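Local coordinates for protein endo-1,4-beta-xylanase C (Paenibacillus barcinonensis, PDB 4XUO) that hydrolyses internal beta-1,4-xylosidic linkages of xylan as a multidomain enzyme, this chain being its CBM22-1 xylan-binding domain, at residues 36-41 and 145-150; 84-89 and 112-117; 19-24 and 32-37. All blocks are in the same frame, centred on the assembly; numbering follows the deposited sequence.

Contact 1 of 3, residues 36-41 and 145-150. With CA (calcium ion), chain C.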
loop_
_atom_site.group_PDB
_atom_site.type_symbol
_atom_site.label_atom_id
_atom_site.label_comp_id
_atom_site.label_asym_id
_atom_site.label_seq_id
_atom_site.Cartn_x
_atom_site.Cartn_y
_atom_site.Cartn_z
ATOM N N ALA A 36 -0.202 18.393 1.213
ATOM C CA ALA A 36 0.276 19.198 0.096
ATOM C C ALA A 36 1.746 19.610 0.242
ATOM O O ALA A 36 2.218 20.391 -0.562
ATOM C CB ALA A 36 -0.584 20.446 -0.070
ATOM N N GLU A 37 2.460 19.098 1.242
ATOM C CA GLU A 37 3.869 19.443 1.423
ATOM C C GLU A 37 4.786 18.729 0.445
ATOM O O GLU A 37 5.840 19.261 0.093
ATOM C CB GLU A 37 4.351 19.078 2.824
ATOM C CG GLU A 37 3.671 19.778 3.994
ATOM C CD GLU A 37 4.309 19.403 5.330
ATOM O OE1 GLU A 37 5.320 18.662 5.340
ATOM O OE2 GLU A 37 3.809 19.849 6.385
ATOM N N GLN A 38 4.429 17.502 0.055
ATOM C CA GLN A 38 5.286 16.664 -0.802
ATOM C C GLN A 38 4.405 15.873 -1.748
ATOM O O GLN A 38 3.287 15.529 -1.383
ATOM C CB GLN A 38 6.048 15.660 0.051
ATOM C CG GLN A 38 7.050 16.226 1.038
ATOM C CD GLN A 38 8.370 16.559 0.392
ATOM O OE1 GLN A 38 8.777 15.928 -0.571
ATOM N NE2 GLN A 38 9.048 17.554 0.926
ATOM N N ALA A 39 4.914 15.547 -2.936
ATOM C CA ALA A 39 4.180 14.695 -3.879
ATOM C C ALA A 39 5.115 14.167 -4.952
ATOM O O ALA A 39 6.150 14.778 -5.244
ATOM C CB ALA A 39 3.019 15.454 -4.520
ATOM N N TYR A 40 4.759 13.026 -5.531
ATOM C CA TYR A 40 5.557 12.467 -6.604
ATOM C C TYR A 40 5.004 12.976 -7.930
ATOM O O TYR A 40 5.775 13.266 -8.839
ATOM C CB TYR A 40 5.598 10.934 -6.543
ATOM C CG TYR A 40 6.191 10.328 -7.793
ATOM C CD1 TYR A 40 7.562 10.313 -8.007
ATOM C CD2 TYR A 40 5.370 9.821 -8.784
ATOM C CE1 TYR A 40 8.094 9.777 -9.179
ATOM C CE2 TYR A 40 5.891 9.284 -9.941
ATOM C CZ TYR A 40 7.250 9.265 -10.132
ATOM O OH TYR A 40 7.725 8.730 -11.311
ATOM N N GLN A 41 3.672 13.052 -8.014
ATOM C CA GLN A 41 2.927 13.637 -9.119
ATOM C C GLN A 41 1.838 14.562 -8.572
ATOM O O GLN A 41 1.256 14.302 -7.511
ATOM C CB GLN A 41 2.239 12.546 -9.918
ATOM C CG GLN A 41 1.937 12.925 -11.346
ATOM C CD GLN A 41 3.182 12.833 -12.207
ATOM O OE1 GLN A 41 4.142 12.131 -11.866
ATOM N NE2 GLN A 41 3.173 13.535 -13.333
ATOM N N ALA A 145 8.212 7.430 9.423
ATOM C CA ALA A 145 7.070 8.085 8.808
ATOM C C ALA A 145 7.360 8.222 7.332
ATOM O O ALA A 145 8.517 8.388 6.918
ATOM C CB ALA A 145 6.809 9.447 9.433
ATOM N N TYR A 146 6.307 8.118 6.515
ATOM C CA TYR A 146 6.489 8.011 5.097
ATOM C C TYR A 146 5.259 8.368 4.299
ATOM O O TYR A 146 4.139 8.410 4.835
ATOM C CB TYR A 146 6.990 6.602 4.703
ATOM C CG TYR A 146 6.291 5.423 5.374
ATOM C CD1 TYR A 146 5.089 4.906 4.878
ATOM C CD2 TYR A 146 6.839 4.825 6.511
ATOM C CE1 TYR A 146 4.472 3.825 5.481
ATOM C CE2 TYR A 146 6.234 3.731 7.126
ATOM C CZ TYR A 146 5.042 3.242 6.629
ATOM O OH TYR A 146 4.425 2.176 7.265
ATOM N N LEU A 147 5.515 8.643 3.022
ATOM C CA LEU A 147 4.533 9.098 2.053
ATOM C C LEU A 147 4.330 8.085 0.926
ATOM O O LEU A 147 5.275 7.389 0.532
ATOM C CB LEU A 147 5.017 10.401 1.390
ATOM C CG LEU A 147 5.337 11.532 2.349
ATOM C CD1 LEU A 147 6.322 12.504 1.738
ATOM C CD2 LEU A 147 4.083 12.254 2.780
ATOM N N LEU A 148 3.111 8.076 0.365
ATOM C CA LEU A 148 2.736 7.251 -0.779
ATOM C C LEU A 148 2.032 8.081 -1.836
ATOM O O LEU A 148 1.113 8.869 -1.512
ATOM C CB LEU A 148 1.795 6.108 -0.329
ATOM C CG LEU A 148 1.178 5.226 -1.410
ATOM C CD1 LEU A 148 2.239 4.390 -2.111
ATOM C CD2 LEU A 148 0.069 4.325 -0.882
ATOM N N ASP A 149 2.385 7.882 -3.096
ATOM C CA ASP A 149 1.676 8.584 -4.201
ATOM C C ASP A 149 1.579 7.705 -5.453
ATOM O O ASP A 149 2.292 6.712 -5.586
ATOM C CB ASP A 149 2.399 9.908 -4.530
ATOM C CG ASP A 149 1.485 10.948 -5.198
ATOM O OD1 ASP A 149 0.229 10.711 -5.326
ATOM O OD2 ASP A 149 2.025 12.014 -5.576
ATOM N N GLU A 150 0.689 8.072 -6.376
ATOM C CA GLU A 150 0.521 7.361 -7.650
ATOM C C GLU A 150 0.398 5.865 -7.406
ATOM O O GLU A 150 1.123 5.063 -7.966
ATOM C CB GLU A 150 1.645 7.694 -8.653
ATOM C CG GLU A 150 1.500 9.075 -9.257
ATOM C CD GLU A 150 0.275 9.224 -10.141
ATOM O OE1 GLU A 150 0.350 8.853 -11.339
ATOM O OE2 GLU A 150 -0.767 9.719 -9.644
HETATM CA CA CA C . -0.317 12.948 -6.192
HETATM O O HOH W 1 -0.614 12.119 -8.350
#

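Contact 2 of 3, residues 84-89 and 112-117. Unlike the reference sequence in segment 84-89: Ala87 (reference Pro).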
loop_
_atom_site.group_PDB
_atom_site.type_symbol
_atom_site.label_atom_id
_atom_site.label_comp_id
_atom_site.label_asym_id
_atom_site.label_seq_id
_atom_site.Cartn_x
_atom_site.Cartn_y
_atom_site.Cartn_z
ATOM N N SER A 84 13.375 11.637 8.968
ATOM C CA SER A 84 13.441 10.176 9.208
ATOM C C SER A 84 14.769 9.575 8.683
ATOM O O SER A 84 15.250 9.987 7.645
ATOM C CB SER A 84 12.259 9.475 8.489
ATOM O OG SER A 84 11.029 9.567 9.192
ATOM N N ALA A 85 15.356 8.605 9.392
ATOM C CA ALA A 85 16.559 7.900 8.895
ATOM C C ALA A 85 16.171 6.877 7.820
ATOM O O ALA A 85 15.022 6.453 7.792
ATOM C CB ALA A 85 17.280 7.201 10.033
ATOM N N PRO A 86 17.121 6.473 6.953
ATOM C CA PRO A 86 16.830 5.460 5.944
ATOM C C PRO A 86 16.189 4.201 6.514
ATOM O O PRO A 86 16.622 3.694 7.557
ATOM C CB PRO A 86 18.210 5.158 5.353
ATOM C CG PRO A 86 18.888 6.491 5.405
ATOM C CD PRO A 86 18.463 7.057 6.742
ATOM N N ALA A 87 15.155 3.711 5.822
ATOM C CA ALA A 87 14.393 2.559 6.255
ATOM C C ALA A 87 13.800 1.796 5.064
ATOM O O ALA A 87 13.680 2.331 3.950
ATOM C CB ALA A 87 13.278 2.965 7.212
ATOM N N ASP A 88 13.461 0.531 5.312
ATOM C CA ASP A 88 13.016 -0.373 4.242
ATOM C C ASP A 88 11.492 -0.422 4.299
ATOM O O ASP A 88 10.921 -0.450 5.393
ATOM C CB ASP A 88 13.621 -1.773 4.384
ATOM C CG ASP A 88 15.176 -1.798 4.269
ATOM O OD1 ASP A 88 15.776 -0.984 3.523
ATOM O OD2 ASP A 88 15.807 -2.650 4.955
ATOM N N LEU A 89 10.840 -0.366 3.143
ATOM C CA LEU A 89 9.362 -0.353 3.059
ATOM C C LEU A 89 8.907 -1.471 2.132
ATOM O O LEU A 89 9.532 -1.708 1.094
ATOM C CB LEU A 89 8.827 0.969 2.475
ATOM C CG LEU A 89 8.592 2.108 3.465
ATOM C CD1 LEU A 89 9.866 2.431 4.211
ATOM C CD2 LEU A 89 8.051 3.327 2.728
ATOM N N GLN A 112 14.972 -0.167 0.258
ATOM C CA GLN A 112 15.480 0.959 1.040
ATOM C C GLN A 112 14.930 2.270 0.493
ATOM O O GLN A 112 15.000 2.519 -0.710
ATOM C CB GLN A 112 17.020 1.017 0.998
ATOM C CG GLN A 112 17.542 2.381 1.452
ATOM C CD GLN A 112 19.032 2.408 1.752
ATOM O OE1 GLN A 112 19.465 2.094 2.865
ATOM N NE2 GLN A 112 19.816 2.805 0.765
ATOM N N VAL A 113 14.417 3.109 1.396
ATOM C CA VAL A 113 13.825 4.396 1.074
ATOM C C VAL A 113 14.423 5.492 1.991
ATOM O O VAL A 113 14.748 5.221 3.152
ATOM C CB VAL A 113 12.294 4.374 1.264
ATOM C CG1 VAL A 113 11.669 5.683 0.796
ATOM C CG2 VAL A 113 11.689 3.209 0.483
ATOM N N THR A 114 14.623 6.690 1.435
ATOM C CA THR A 114 15.185 7.836 2.194
ATOM C C THR A 114 14.220 9.011 2.171
ATOM O O THR A 114 13.221 8.999 1.431
ATOM C CB THR A 114 16.550 8.308 1.586
ATOM O OG1 THR A 114 16.353 8.910 0.302
ATOM C CG2 THR A 114 17.514 7.127 1.447
ATOM N N ASP A 115 14.533 10.055 2.947
ATOM C CA ASP A 115 13.791 11.313 2.853
ATOM C C ASP A 115 14.201 12.238 1.685
ATOM O O ASP A 115 13.689 13.345 1.580
ATOM C CB ASP A 115 13.756 12.038 4.222
ATOM C CG ASP A 115 15.040 12.774 4.566
ATOM O OD1 ASP A 115 16.077 12.642 3.872
ATOM O OD2 ASP A 115 14.985 13.515 5.566
ATOM N N GLN A 116 15.064 11.758 0.788
ATOM C CA GLN A 116 15.630 12.551 -0.299
ATOM C C GLN A 116 15.063 12.307 -1.701
ATOM O O GLN A 116 15.247 13.151 -2.566
ATOM C CB GLN A 116 17.151 12.312 -0.385
ATOM C CG GLN A 116 17.961 12.584 0.881
ATOM C CD GLN A 116 17.903 14.032 1.326
ATOM O OE1 GLN A 116 17.005 14.426 2.073
ATOM N NE2 GLN A 116 18.876 14.832 0.891
ATOM N N LYS A 117 14.443 11.148 -1.963
ATOM C CA LYS A 117 13.975 10.795 -3.309
ATOM C C LYS A 117 12.815 9.823 -3.223
ATOM O O LYS A 117 12.769 9.016 -2.314
ATOM C CB LYS A 117 15.021 10.013 -4.102
ATOM C CG LYS A 117 16.437 10.526 -4.067
ATOM C CD LYS A 117 17.369 9.598 -4.840
ATOM C CE LYS A 117 16.956 9.428 -6.293
ATOM N NZ LYS A 117 16.877 10.739 -7.014
#

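Contact 3 of 3, residues 19-24 and 32-37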
loop_
_atom_site.group_PDB
_atom_site.type_symbol
_atom_site.label_atom_id
_atom_site.label_comp_id
_atom_site.label_asym_id
_atom_site.label_seq_id
_atom_site.Cartn_x
_atom_site.Cartn_y
_atom_site.Cartn_z
ATOM N N GLY A 19 -9.606 15.843 -1.903
ATOM C CA GLY A 19 -9.498 16.035 -0.457
ATOM C C GLY A 19 -9.235 14.785 0.378
ATOM O O GLY A 19 -8.675 14.888 1.477
ATOM N N THR A 20 -9.618 13.611 -0.147
ATOM C CA THR A 20 -9.756 12.389 0.660
ATOM C C THR A 20 -8.600 11.380 0.536
ATOM O O THR A 20 -7.801 11.422 -0.401
ATOM C CB THR A 20 -11.061 11.628 0.307
ATOM O OG1 THR A 20 -10.857 10.811 -0.858
ATOM C CG2 THR A 20 -12.235 12.594 0.065
ATOM N N THR A 21 -8.548 10.441 1.481
ATOM C CA THR A 21 -7.532 9.376 1.446
ATOM C C THR A 21 -7.955 8.212 0.523
ATOM O O THR A 21 -7.226 7.220 0.377
ATOM C CB THR A 21 -7.240 8.850 2.861
ATOM O OG1 THR A 21 -8.435 8.288 3.426
ATOM C CG2 THR A 21 -6.748 9.955 3.757
ATOM N N GLN A 22 -9.130 8.329 -0.103
ATOM C CA GLN A 22 -9.572 7.413 -1.129
ATOM C C GLN A 22 -9.639 5.971 -0.593
ATOM O O GLN A 22 -9.351 5.028 -1.312
ATOM C CB GLN A 22 -8.669 7.499 -2.371
ATOM C CG GLN A 22 -8.517 8.909 -2.938
ATOM C CD GLN A 22 -7.935 8.924 -4.352
ATOM O OE1 GLN A 22 -6.839 9.443 -4.583
ATOM N NE2 GLN A 22 -8.642 8.327 -5.290
ATOM N N GLY A 23 -10.030 5.845 0.672
ATOM C CA GLY A 23 -10.217 4.553 1.326
ATOM C C GLY A 23 -9.077 4.164 2.245
ATOM O O GLY A 23 -9.247 3.292 3.063
ATOM N N TRP A 24 -7.890 4.760 2.081
ATOM C CA TRP A 24 -6.766 4.391 2.920
ATOM C C TRP A 24 -7.056 4.862 4.326
ATOM O O TRP A 24 -7.595 5.967 4.534
ATOM C CB TRP A 24 -5.470 5.007 2.426
ATOM C CG TRP A 24 -4.931 4.386 1.160
ATOM C CD1 TRP A 24 -5.271 4.691 -0.129
ATOM C CD2 TRP A 24 -3.920 3.366 1.075
ATOM N NE1 TRP A 24 -4.541 3.915 -1.003
ATOM C CE2 TRP A 24 -3.712 3.099 -0.294
ATOM C CE3 TRP A 24 -3.211 2.621 2.026
ATOM C CZ2 TRP A 24 -2.811 2.129 -0.747
ATOM C CZ3 TRP A 24 -2.300 1.682 1.588
ATOM C CH2 TRP A 24 -2.113 1.442 0.197
ATOM N N VAL A 32 -3.222 9.010 9.315
ATOM C CA VAL A 32 -3.165 8.839 7.891
ATOM C C VAL A 32 -4.014 9.921 7.247
ATOM O O VAL A 32 -5.233 9.989 7.498
ATOM C CB VAL A 32 -3.692 7.463 7.462
ATOM C CG1 VAL A 32 -3.834 7.407 5.946
ATOM C CG2 VAL A 32 -2.768 6.357 7.980
ATOM N N ASP A 33 -3.374 10.765 6.439
ATOM C CA ASP A 33 -4.052 11.921 5.840
ATOM C C ASP A 33 -3.317 12.401 4.596
ATOM O O ASP A 33 -2.184 12.002 4.351
ATOM C CB ASP A 33 -4.168 13.053 6.873
ATOM C CG ASP A 33 -2.814 13.497 7.443
ATOM O OD1 ASP A 33 -1.737 13.199 6.877
ATOM O OD2 ASP A 33 -2.815 14.194 8.474
ATOM N N VAL A 34 -3.978 13.236 3.809
ATOM C CA VAL A 34 -3.372 13.803 2.610
ATOM C C VAL A 34 -2.540 15.051 2.973
ATOM O O VAL A 34 -2.890 15.809 3.901
ATOM C CB VAL A 34 -4.448 14.086 1.556
ATOM C CG1 VAL A 34 -3.863 14.722 0.319
ATOM C CG2 VAL A 34 -5.137 12.779 1.196
ATOM N N THR A 35 -1.410 15.224 2.281
ATOM C CA THR A 35 -0.539 16.376 2.484
ATOM C C THR A 35 -0.269 17.057 1.162
ATOM O O THR A 35 -0.115 16.390 0.126
ATOM C CB THR A 35 0.820 15.998 3.127
ATOM O OG1 THR A 35 1.585 17.185 3.378
ATOM C CG2 THR A 35 1.648 15.073 2.235
ATOM N N ALA A 36 -0.202 18.393 1.213
ATOM C CA ALA A 36 0.276 19.198 0.096
ATOM C C ALA A 36 1.746 19.610 0.242
ATOM O O ALA A 36 2.218 20.391 -0.562
ATOM C CB ALA A 36 -0.584 20.446 -0.070
ATOM N N GLU A 37 2.460 19.098 1.242
ATOM C CA GLU A 37 3.869 19.443 1.423
ATOM C C GLU A 37 4.786 18.729 0.445
ATOM O O GLU A 37 5.840 19.261 0.093
ATOM C CB GLU A 37 4.351 19.078 2.824
ATOM C CG GLU A 37 3.671 19.778 3.994
ATOM C CD GLU A 37 4.309 19.403 5.330
ATOM O OE1 GLU A 37 5.320 18.662 5.340
ATOM O OE2 GLU A 37 3.809 19.849 6.385
#

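Contact 1 of 3, residues 36-41 and 145-150
Asp149 OD2 is gripped from three directions: the calcium ion lies 2.6 Å from it, and two successive backbone amides, those of Tyr40 and Gln41, give it hydrogen bonds. Together they form the heart of the calcium site of this CBM22 beta-sandwich, where the loop between strands 31-35 and 45-49 meets strand 146-157. Tyr40 N donates over 2.9 Å to the anti lone pair of Asp149 OD2, on the side away from OD1. Gln41 N, 3.1 Å from the same OD2, makes a nearly straight bond (176° at the hydrogen) but comes from above the carboxylate, 41° out of its plane. The chi1 of Asp149, -156°, sets CG anti to the backbone N and carries the carboxylate to the loop. There both oxygens bind the metal, OD1 at 2.5 Å from the calcium. Metal and amides would probably stabilise the negative charge of this buried aspartate.

Gln41 O is a further ligand, 2.5 Å from the calcium, which explains its closeness to OD2 without any hydrogen bond. Ser15 O, Glu17 OE2, Gln44 O and one water complete seven oxygens. That water donates to Glu150 OE2 at 2.7 Å, making Glu150 a second-shell residue. Its CG also packs against Gln41 CB and reaches the edge of the Tyr40 ring, in the ring plane, while Tyr40 stacks with Tyr77.

Earlier in the loop, Gln38 OE1 is hydrogen-bonded to Lys79 NZ, and the aliphatic base of its side chain crosses Leu147 at about a right angle, with Gln38 CB 3.6 Å from Leu147 CD1.

Contact 2 of 3, residues 84-89 and 112-117
The carboxylate of Asp88 and the terminal amide of Gln112 are turned 32° from each other and do not stack; the carboxylate meets the root of the Gln112 side chain instead. Asp88 OD1 lies 3.2 Å from Gln112 CA and 3.5 Å from its CB, and the amide at the far end of that chain has Gln112 OE1 4.1 Å from Pro86 CB. These groups sit where two antiparallel strands of the beta-sandwich, 87-96 and 111-113, begin and end respectively. CG of Gln112 stands opposite the backbone N (chi1 164°), and the chain, extended beyond CG, carries the amide away from the carboxylate and toward Pro86.

Ala87 and Val113 form a hydrogen-bonded antiparallel pair: Val113 N donates to Ala87 O over 2.8 Å, and Ala87 N returns a bond of 3.1 Å to Val113 O, close to linear at 169°. A proline stands in place of Ala87 in the reference sequence and would have no N-H to donate. Asp88 and Gln112 are the adjoining non-hydrogen-bonded pair, and their side chains share one face of the sheet. Ala87 and Val113 point to the other face, where Val113 meets Val78 and Leu80 of strand 71-80, so this face looks into the sandwich.

Beyond the paired residues, Pro86 CA makes a CA-H...O contact with Val113 O. Thr114 OG1 accepts from Gln116 N in an ST turn, and Asp115 OD2 is held by Gly83 N. On the inner face, Leu89 CB rests 4.1 Å from Val113 CG2.

Contact 3 of 3, residues 19-24 and 32-37
Two first torsions bring Thr21 and Val34 together. In Thr21, chi1 of 61° places OG1 between the backbone N and the carbonyl carbon and leaves CG2 facing the strand; in Val34, chi1 of 178° sends CG1 anti to the backbone N and CG2 beside that N, toward the loop. The two methyls, Thr21 CG2 and Val34 CG2, consequently meet at 4.1 Å. The threonine methyl also lies alongside the strand backbone, 3.9 Å from Asp33 CA, and the valine methyl reaches Thr20 O at 3.4 Å. No hydrogen bond crosses between 19-24 and 32-37, so the contact rests on methyl groups laid against backbone and against each other.

The polar side of Thr21 is spent within its own loop. Thr21 OG1 donates to Trp24 O over 2.7 Å, in the carbonyl plane, and Trp24 N donates to Thr21 O at 3.1 Å, closing a type I' turn. Both bonds tie the two ends of the turn together, and the one through OG1 also limits rotation of the threonine side chain. Next to it, Thr20 OG1 accepts from Gln22 N at 3.1 Å in an ST turn. At Gly23 the backbone angles would drive any CB against the carbonyl O of the preceding residue. Replacing Thr21 by an alanine would probably leave Trp24 O without its hydroxyl partner and open a gap beside Val34 CG2 and Asp33 CA.

Trp24 turns its indole inward, bonded through NE1 to His14 and edge-to-face with Phe151, while its backbone O stays near Val32 CG1. A tight type I' turn, leading directly into strand 25-27 and packed on strand 31-35, is thus a surface loop of the beta-sandwich tied to its core by a buried tryptophan.

Contact 3 comes first along the chain and runs into contact 1, with which it shares Ala36 and Glu37; contact 2 is nested inside the long, strand-rich stretch of chain that contact 1 closes. Contacts 1 and 3 have centres about 9 Å apart and reach the same antiparallel sheet, through strands 146-157 and 31-35. They touch where Leu148 meets Trp24 and Leu147 meets Thr35. Contact 2 belongs to the other sheet, with its centre about 13 Å from that of contact 1, which it touches where Tyr146 meets Leu89 and Ala145 meets Ser84, and about 20 Å from contact 3. Strand 146-157 therefore links the calcium-bound loop to both other regions of this xylan-binding domain.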